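Long-range contacts in PKS (Streptomyces sp. CNQ431, PDB 5YDA), which probably loads acyl building blocks onto an acyl carrier protein as the broadly selective acyltransferase domain of the splenocin polyketide synthase: residues A113-G118 with A195-S200; L318-I323 with A334-A339. One frame throughout, in Å; residues are numbered along the deposited sequence.

Contact 1 lies in the core of the acyltransferase domain and contact 2 at its surface, and their chemistry differs accordingly. Contact 1 joins two neighbouring parallel strands of the mixed central sheet by direct backbone hydrogen bonds, flanked on both faces by apolar side chains. In contact 2 the proline-containing loop 318-323 meets the short helix 336-339, and the polar link between them is a single bridging water. The two do not hold the same elements, but segment 318-323 leads into strand 325-327, which pairs with strand 195-198 of contact 1. Their centres are about 15 Å apart, and Ile323 CG2 packs 3.9 Å from Ala195 N.

Contact 1: A113-G118 with A195-S200; sequences AFLLPG and ALIGHS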
ATOM      1  N   ALA A 113      -5.887   8.861   2.314  1.00 24.16           N
ATOM      2  CA  ALA A 113      -4.915   8.186   3.166  1.00 25.42           C
ATOM      3  C   ALA A 113      -4.159   7.130   2.365  1.00 22.88           C
ATOM      4  O   ALA A 113      -4.744   6.438   1.528  1.00 23.30           O
ATOM      5  CB  ALA A 113      -5.599   7.540   4.379  1.00 20.95           C
ATOM      6  N   PHE A 114      -2.856   7.014   2.614  1.00 20.53           N
ATOM      7  CA  PHE A 114      -2.039   5.955   2.033  1.00 18.82           C
ATOM      8  C   PHE A 114      -1.889   4.835   3.054  1.00 22.84           C
ATOM      9  O   PHE A 114      -1.563   5.098   4.223  1.00 22.59           O
ATOM     10  CB  PHE A 114      -0.647   6.461   1.631  1.00 20.44           C
ATOM     11  CG  PHE A 114      -0.619   7.284   0.375  1.00 21.19           C
ATOM     12  CD1 PHE A 114      -1.772   7.518  -0.359  1.00 21.49           C
ATOM     13  CD2 PHE A 114       0.581   7.836  -0.071  1.00 21.49           C
ATOM     14  CE1 PHE A 114      -1.728   8.288  -1.519  1.00 22.58           C
ATOM     15  CE2 PHE A 114       0.625   8.594  -1.218  1.00 19.66           C
ATOM     16  CZ  PHE A 114      -0.532   8.819  -1.944  1.00 21.94           C
ATOM     17  N   LEU A 115      -2.104   3.593   2.611  1.00 18.56           N
ATOM     18  CA  LEU A 115      -1.913   2.403   3.441  1.00 19.58           C
ATOM     19  C   LEU A 115      -0.704   1.629   2.914  1.00 21.27           C
ATOM     20  O   LEU A 115      -0.685   1.224   1.745  1.00 19.35           O
ATOM     21  CB  LEU A 115      -3.165   1.519   3.436  1.00 16.16           C
ATOM     22  CG  LEU A 115      -4.369   1.899   4.337  1.00 27.53           C
ATOM     23  CD1 LEU A 115      -4.760   3.376   4.235  1.00 21.50           C
ATOM     24  CD2 LEU A 115      -5.594   1.023   4.031  1.00 23.52           C
ATOM     25  N   LEU A 116       0.284   1.400   3.783  1.00 18.85           N
ATOM     26  CA  LEU A 116       1.582   0.854   3.385  1.00 19.46           C
ATOM     27  C   LEU A 116       1.776  -0.550   3.944  1.00 22.64           C
ATOM     28  O   LEU A 116       1.967  -0.696   5.162  1.00 22.43           O
ATOM     29  CB  LEU A 116       2.710   1.764   3.874  1.00 19.98           C
ATOM     30  CG  LEU A 116       2.985   3.167   3.309  1.00 23.38           C
ATOM     31  CD1 LEU A 116       3.062   3.211   1.763  1.00 17.37           C
ATOM     32  CD2 LEU A 116       2.049   4.200   3.863  1.00 21.58           C
ATOM     33  N   PRO A 117       1.760  -1.600   3.121  1.00 20.56           N
ATOM     34  CA  PRO A 117       1.819  -2.966   3.661  1.00 21.15           C
ATOM     35  C   PRO A 117       3.180  -3.317   4.238  1.00 21.88           C
ATOM     36  O   PRO A 117       4.196  -2.663   3.988  1.00 20.90           O
ATOM     37  CB  PRO A 117       1.482  -3.859   2.455  1.00 21.79           C
ATOM     38  CG  PRO A 117       1.417  -2.966   1.277  1.00 24.89           C
ATOM     39  CD  PRO A 117       1.236  -1.561   1.748  1.00 19.14           C
ATOM     40  N   GLY A 118       3.192  -4.402   5.003  1.00 23.25           N
ATOM     41  CA  GLY A 118       4.398  -4.778   5.711  1.00 24.58           C
ATOM     42  C   GLY A 118       4.428  -5.932   4.734  1.00 30.77           C
ATOM     43  O   GLY A 118       3.539  -6.045   3.885  1.00 35.07           O
ATOM     44  N   ALA A 195      -3.096  11.660   5.218  1.00 25.54           N
ATOM     45  CA  ALA A 195      -2.702  10.839   6.351  1.00 27.24           C
ATOM     46  C   ALA A 195      -2.062   9.559   5.827  1.00 24.58           C
ATOM     47  O   ALA A 195      -2.265   9.162   4.675  1.00 27.09           O
ATOM     48  CB  ALA A 195      -3.899  10.541   7.265  1.00 21.80           C
ATOM     49  N   LEU A 196      -1.291   8.918   6.694  1.00 20.59           N
ATOM     50  CA  LEU A 196      -0.561   7.711   6.359  1.00 23.07           C
ATOM     51  C   LEU A 196      -0.740   6.687   7.467  1.00 25.34           C
ATOM     52  O   LEU A 196      -0.821   7.032   8.652  1.00 24.82           O
ATOM     53  CB  LEU A 196       0.940   7.991   6.178  1.00 21.77           C
ATOM     54  CG  LEU A 196       1.293   9.096   5.177  1.00 25.85           C
ATOM     55  CD1 LEU A 196       2.607   9.767   5.557  1.00 24.65           C
ATOM     56  CD2 LEU A 196       1.390   8.497   3.785  1.00 27.06           C
ATOM     57  N   ILE A 197      -0.779   5.422   7.078  1.00 19.74           N
ATOM     58  CA  ILE A 197      -0.663   4.332   8.037  1.00 20.41           C
ATOM     59  C   ILE A 197       0.097   3.197   7.365  1.00 18.81           C
ATOM     60  O   ILE A 197      -0.107   2.902   6.182  1.00 22.29           O
ATOM     61  CB  ILE A 197      -2.046   3.883   8.571  1.00 21.48           C
ATOM     62  CG1 ILE A 197      -1.882   2.903   9.741  1.00 21.24           C
ATOM     63  CG2 ILE A 197      -2.885   3.238   7.474  1.00 17.20           C
ATOM     64  CD1 ILE A 197      -3.233   2.489  10.399  1.00 21.75           C
ATOM     65  N   GLY A 198       1.017   2.584   8.108  1.00 19.34           N
ATOM     66  CA  GLY A 198       1.761   1.448   7.626  1.00 19.27           C
ATOM     67  C   GLY A 198       1.566   0.267   8.561  1.00 20.42           C
ATOM     68  O   GLY A 198       1.008   0.394   9.654  1.00 26.06           O
ATOM     69  N   HIS A 199       2.046  -0.889   8.119  1.00 20.13           N
ATOM     70  CA  HIS A 199       2.000  -2.108   8.915  1.00 20.26           C
ATOM     71  C   HIS A 199       3.438  -2.564   9.107  1.00 20.61           C
ATOM     72  O   HIS A 199       4.059  -3.053   8.159  1.00 19.90           O
ATOM     73  CB  HIS A 199       1.156  -3.190   8.233  1.00 16.90           C
ATOM     74  CG  HIS A 199       0.790  -4.320   9.143  1.00 21.88           C
ATOM     75  ND1 HIS A 199       1.726  -5.203   9.641  1.00 23.08           N
ATOM     76  CD2 HIS A 199      -0.406  -4.701   9.665  1.00 17.34           C
ATOM     77  CE1 HIS A 199       1.119  -6.086  10.419  1.00 20.13           C
ATOM     78  NE2 HIS A 199      -0.170  -5.796  10.459  1.00 17.87           N
ATOM     79  N   SER A 200       3.972  -2.373  10.322  1.00 17.81           N
ATOM     80  CA  SER A 200       5.319  -2.794  10.673  1.00 23.00           C
ATOM     81  C   SER A 200       6.331  -2.142   9.738  1.00 22.21           C
ATOM     82  O   SER A 200       6.558  -0.933   9.809  1.00 22.98           O
ATOM     83  CB  SER A 200       5.434  -4.324  10.628  1.00 23.69           C
ATOM     84  OG  SER A 200       6.527  -4.793  11.410  1.00 28.96           O
TER
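Phe114 and Leu196 project side by side from one face of a parallel strand pair, with Leu196 CD2 lying obliquely to the phenyl ring and 3.6 Å from Phe114 CB. Leu116 follows on this face; its CD2 leans back over the partner backbone, 3.4 Å from Ile197 O. Helices 169-188 and 201-210 cover these side chains. On the other face, under helix 355-366, Leu115 and Ile197 are set at a slant to each other. The CG2 branch of Ile197 meets Leu115 CG at 3.7 Å, because chi1 of -171° sets CG1 opposite the backbone N. Between the faces, the backbones alternate as donors and acceptors: Phe114 N to Ala195 O, Ile197 N to Phe114 O, Leu116 N to Ile197 O at 2.9 Å, and finally His199 N to Leu116 O at 3.0 Å, just past the end of strand 195-198. There Gly198, His199 and Ser200 enter a turn that fits the nucleophile elbow of the alpha/beta hydrolase-like acyltransferase core; Ser200 OG is hydrogen-bonded to His298 and Arg225, and His199 NE2 to Asn260. Apolar faces and paired amides thus leave the polar chemistry to the C-terminal end of strand 195-198, where Ser200, probably the nucleophile, is presented.

Contact 2: L318-I323 with A334-A339; sequences LRPPRI and ATDAQA
Apolar packing brings the ring of Pro321 against the first turn of helix 336-339: its CD lies 3.7 Å from Ala339 CB, a methyl directed at the loop. Carbon-to-oxygen contacts form a second group. With CG of Asp336 beside its own backbone N (chi1 -69°), the carboxylate slants across the edge of Pro321, OD1 3.4 Å from CD and to one side of the ring plane, and meets Pro320 only at CB, 3.5 Å from OD1. Leu318 approaches from farther back along the chain, its CD1 3.8 Å from Ala339 O, an oxygen that also accepts a hydrogen bond from the indole of Trp345. The helix itself starts with a capping box. Thr335, at the N-cap, takes the amide of Gln338 on its OG1 at 3.0 Å, while Gln338 OE1 receives Thr335 N at 2.9 Å in a nearly straight bond (170° at the hydrogen), the donor standing above the amide carbonyl plane. This reciprocal pair fixes the turn that carries Asp336 and Ala339 to the loop. Solvent provides the bridging polar link: one water donates to Pro321 O, 2.8 Å away, and lies 2.5 Å from Asp336 OD1, so short that this half is doubtful. The prolines have no amide hydrogen to offer that carboxylate. Away from the helix, Arg319 makes a salt bridge with Glu214, and its backbone pairs with Val212, tying the loop to the chain beyond helix 201-210.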
ATOM      1  N   LEU A 318      15.509  12.400  13.064  1.00 29.89           N
ATOM      2  CA  LEU A 318      14.059  12.336  13.201  1.00 31.45           C
ATOM      3  C   LEU A 318      13.455  13.730  13.338  1.00 33.89           C
ATOM      4  O   LEU A 318      13.962  14.570  14.083  1.00 37.17           O
ATOM      5  CB  LEU A 318      13.681  11.481  14.407  1.00 27.70           C
ATOM      6  CG  LEU A 318      14.239  10.063  14.402  1.00 28.76           C
ATOM      7  CD1 LEU A 318      13.928   9.386  15.728  1.00 27.06           C
ATOM      8  CD2 LEU A 318      13.659   9.262  13.224  1.00 28.83           C
ATOM      9  N   ARG A 319      12.369  13.967  12.619  1.00 31.95           N
ATOM     10  CA  ARG A 319      11.652  15.232  12.622  1.00 33.35           C
ATOM     11  C   ARG A 319      10.178  14.965  12.887  1.00 35.63           C
ATOM     12  O   ARG A 319       9.690  13.855  12.658  1.00 33.20           O
ATOM     13  CB  ARG A 319      11.812  15.979  11.287  1.00 29.90           C
ATOM     14  CG  ARG A 319      13.216  16.523  11.006  1.00 37.51           C
ATOM     15  CD  ARG A 319      13.266  17.157   9.610  1.00 42.83           C
ATOM     16  NE  ARG A 319      14.540  17.808   9.297  1.00 45.95           N
ATOM     17  CZ  ARG A 319      15.584  17.199   8.735  1.00 48.78           C
ATOM     18  NH1 ARG A 319      15.528  15.903   8.432  1.00 42.74           N
ATOM     19  NH2 ARG A 319      16.692  17.886   8.479  1.00 40.51           N
ATOM     20  N   PRO A 320       9.449  15.963  13.394  1.00 36.02           N
ATOM     21  CA  PRO A 320       8.005  15.774  13.564  1.00 29.52           C
ATOM     22  C   PRO A 320       7.344  15.554  12.230  1.00 30.37           C
ATOM     23  O   PRO A 320       7.805  16.068  11.190  1.00 31.76           O
ATOM     24  CB  PRO A 320       7.554  17.101  14.207  1.00 32.00           C
ATOM     25  CG  PRO A 320       8.793  17.792  14.654  1.00 33.54           C
ATOM     26  CD  PRO A 320       9.922  17.284  13.837  1.00 27.49           C
ATOM     27  N   PRO A 321       6.245  14.792  12.188  1.00 30.63           N
ATOM     28  CA  PRO A 321       5.613  14.510  10.897  1.00 31.59           C
ATOM     29  C   PRO A 321       5.026  15.767  10.285  1.00 32.24           C
ATOM     30  O   PRO A 321       4.369  16.565  10.956  1.00 31.95           O
ATOM     31  CB  PRO A 321       4.518  13.499  11.247  1.00 28.95           C
ATOM     32  CG  PRO A 321       4.222  13.782  12.690  1.00 32.44           C
ATOM     33  CD  PRO A 321       5.560  14.095  13.291  1.00 26.76           C
ATOM     34  N   ARG A 322       5.254  15.926   8.991  1.00 31.50           N
ATOM     35  CA  ARG A 322       4.605  16.975   8.230  1.00 31.66           C
ATOM     36  C   ARG A 322       3.348  16.495   7.521  1.00 35.59           C
ATOM     37  O   ARG A 322       2.574  17.325   7.037  1.00 35.35           O
ATOM     38  CB  ARG A 322       5.617  17.574   7.252  1.00 34.95           C
ATOM     39  CG  ARG A 322       6.622  18.403   8.062  1.00 42.16           C
ATOM     40  CD  ARG A 322       7.771  18.931   7.279  1.00 46.46           C
ATOM     41  NE  ARG A 322       7.314  19.819   6.232  1.00 54.25           N
ATOM     42  CZ  ARG A 322       8.107  20.258   5.270  1.00 57.24           C
ATOM     43  NH1 ARG A 322       9.381  19.882   5.271  1.00 48.63           N
ATOM     44  NH2 ARG A 322       7.628  21.065   4.329  1.00 56.19           N
ATOM     45  N   ILE A 323       3.134  15.187   7.451  1.00 32.03           N
ATOM     46  CA  ILE A 323       1.830  14.596   7.164  1.00 28.80           C
ATOM     47  C   ILE A 323       1.469  13.733   8.356  1.00 28.38           C
ATOM     48  O   ILE A 323       2.310  12.963   8.832  1.00 28.89           O
ATOM     49  CB  ILE A 323       1.830  13.758   5.869  1.00 31.94           C
ATOM     50  CG1 ILE A 323       2.315  14.585   4.680  1.00 31.60           C
ATOM     51  CG2 ILE A 323       0.439  13.210   5.570  1.00 27.50           C
ATOM     52  CD1 ILE A 323       2.611  13.730   3.474  1.00 32.74           C
ATOM     53  N   ALA A 334       0.391   9.447  15.698  1.00 27.95           N
ATOM     54  CA  ALA A 334       1.694   9.582  16.337  1.00 31.72           C
ATOM     55  C   ALA A 334       1.907  11.026  16.767  1.00 30.78           C
ATOM     56  O   ALA A 334       1.646  11.959  15.997  1.00 27.32           O
ATOM     57  CB  ALA A 334       2.813   9.146  15.393  1.00 26.10           C
ATOM     58  N   THR A 335       2.369  11.206  18.000  1.00 28.29           N
ATOM     59  CA  THR A 335       2.724  12.536  18.475  1.00 34.88           C
ATOM     60  C   THR A 335       4.116  12.921  17.974  1.00 35.69           C
ATOM     61  O   THR A 335       4.942  12.063  17.626  1.00 30.70           O
ATOM     62  CB  THR A 335       2.698  12.601  20.006  1.00 33.58           C
ATOM     63  OG1 THR A 335       3.714  11.741  20.535  1.00 34.80           O
ATOM     64  CG2 THR A 335       1.346  12.156  20.557  1.00 27.83           C
ATOM     65  N   ASP A 336       4.371  14.239  17.942  1.00 35.98           N
ATOM     66  CA  ASP A 336       5.711  14.730  17.631  1.00 29.26           C
ATOM     67  C   ASP A 336       6.749  14.105  18.546  1.00 29.21           C
ATOM     68  O   ASP A 336       7.840  13.732  18.098  1.00 32.91           O
ATOM     69  CB  ASP A 336       5.767  16.253  17.747  1.00 30.00           C
ATOM     70  CG  ASP A 336       4.980  16.953  16.670  1.00 38.78           C
ATOM     71  OD1 ASP A 336       4.523  16.284  15.711  1.00 39.87           O
ATOM     72  OD2 ASP A 336       4.816  18.186  16.780  1.00 42.71           O
ATOM     73  N   ALA A 337       6.428  13.970  19.838  1.00 31.31           N
ATOM     74  CA  ALA A 337       7.379  13.370  20.777  1.00 33.63           C
ATOM     75  C   ALA A 337       7.675  11.921  20.415  1.00 34.17           C
ATOM     76  O   ALA A 337       8.824  11.465  20.521  1.00 32.80           O
ATOM     77  CB  ALA A 337       6.841  13.455  22.206  1.00 27.78           C
ATOM     78  N   GLN A 338       6.644  11.172  20.013  1.00 30.64           N
ATOM     79  CA  GLN A 338       6.843   9.777  19.626  1.00 33.74           C
ATOM     80  C   GLN A 338       7.649   9.680  18.340  1.00 28.23           C
ATOM     81  O   GLN A 338       8.628   8.926  18.262  1.00 26.48           O
ATOM     82  CB  GLN A 338       5.488   9.078  19.459  1.00 32.78           C
ATOM     83  CG  GLN A 338       4.791   8.705  20.762  1.00 27.28           C
ATOM     84  CD  GLN A 338       3.300   8.472  20.567  1.00 32.90           C
ATOM     85  OE1 GLN A 338       2.747   8.725  19.489  1.00 29.90           O
ATOM     86  NE2 GLN A 338       2.639   8.001  21.613  1.00 35.15           N
ATOM     87  N   ALA A 339       7.248  10.441  17.315  1.00 29.31           N
ATOM     88  CA  ALA A 339       7.907  10.330  16.017  1.00 28.65           C
ATOM     89  C   ALA A 339       9.403  10.563  16.126  1.00 31.12           C
ATOM     90  O   ALA A 339      10.178   9.966  15.375  1.00 32.94           O
ATOM     91  CB  ALA A 339       7.292  11.316  15.023  1.00 25.40           C
TER
HETATM   92  O   HOH W   1       3.691  17.247  13.533  1.00 38.10           O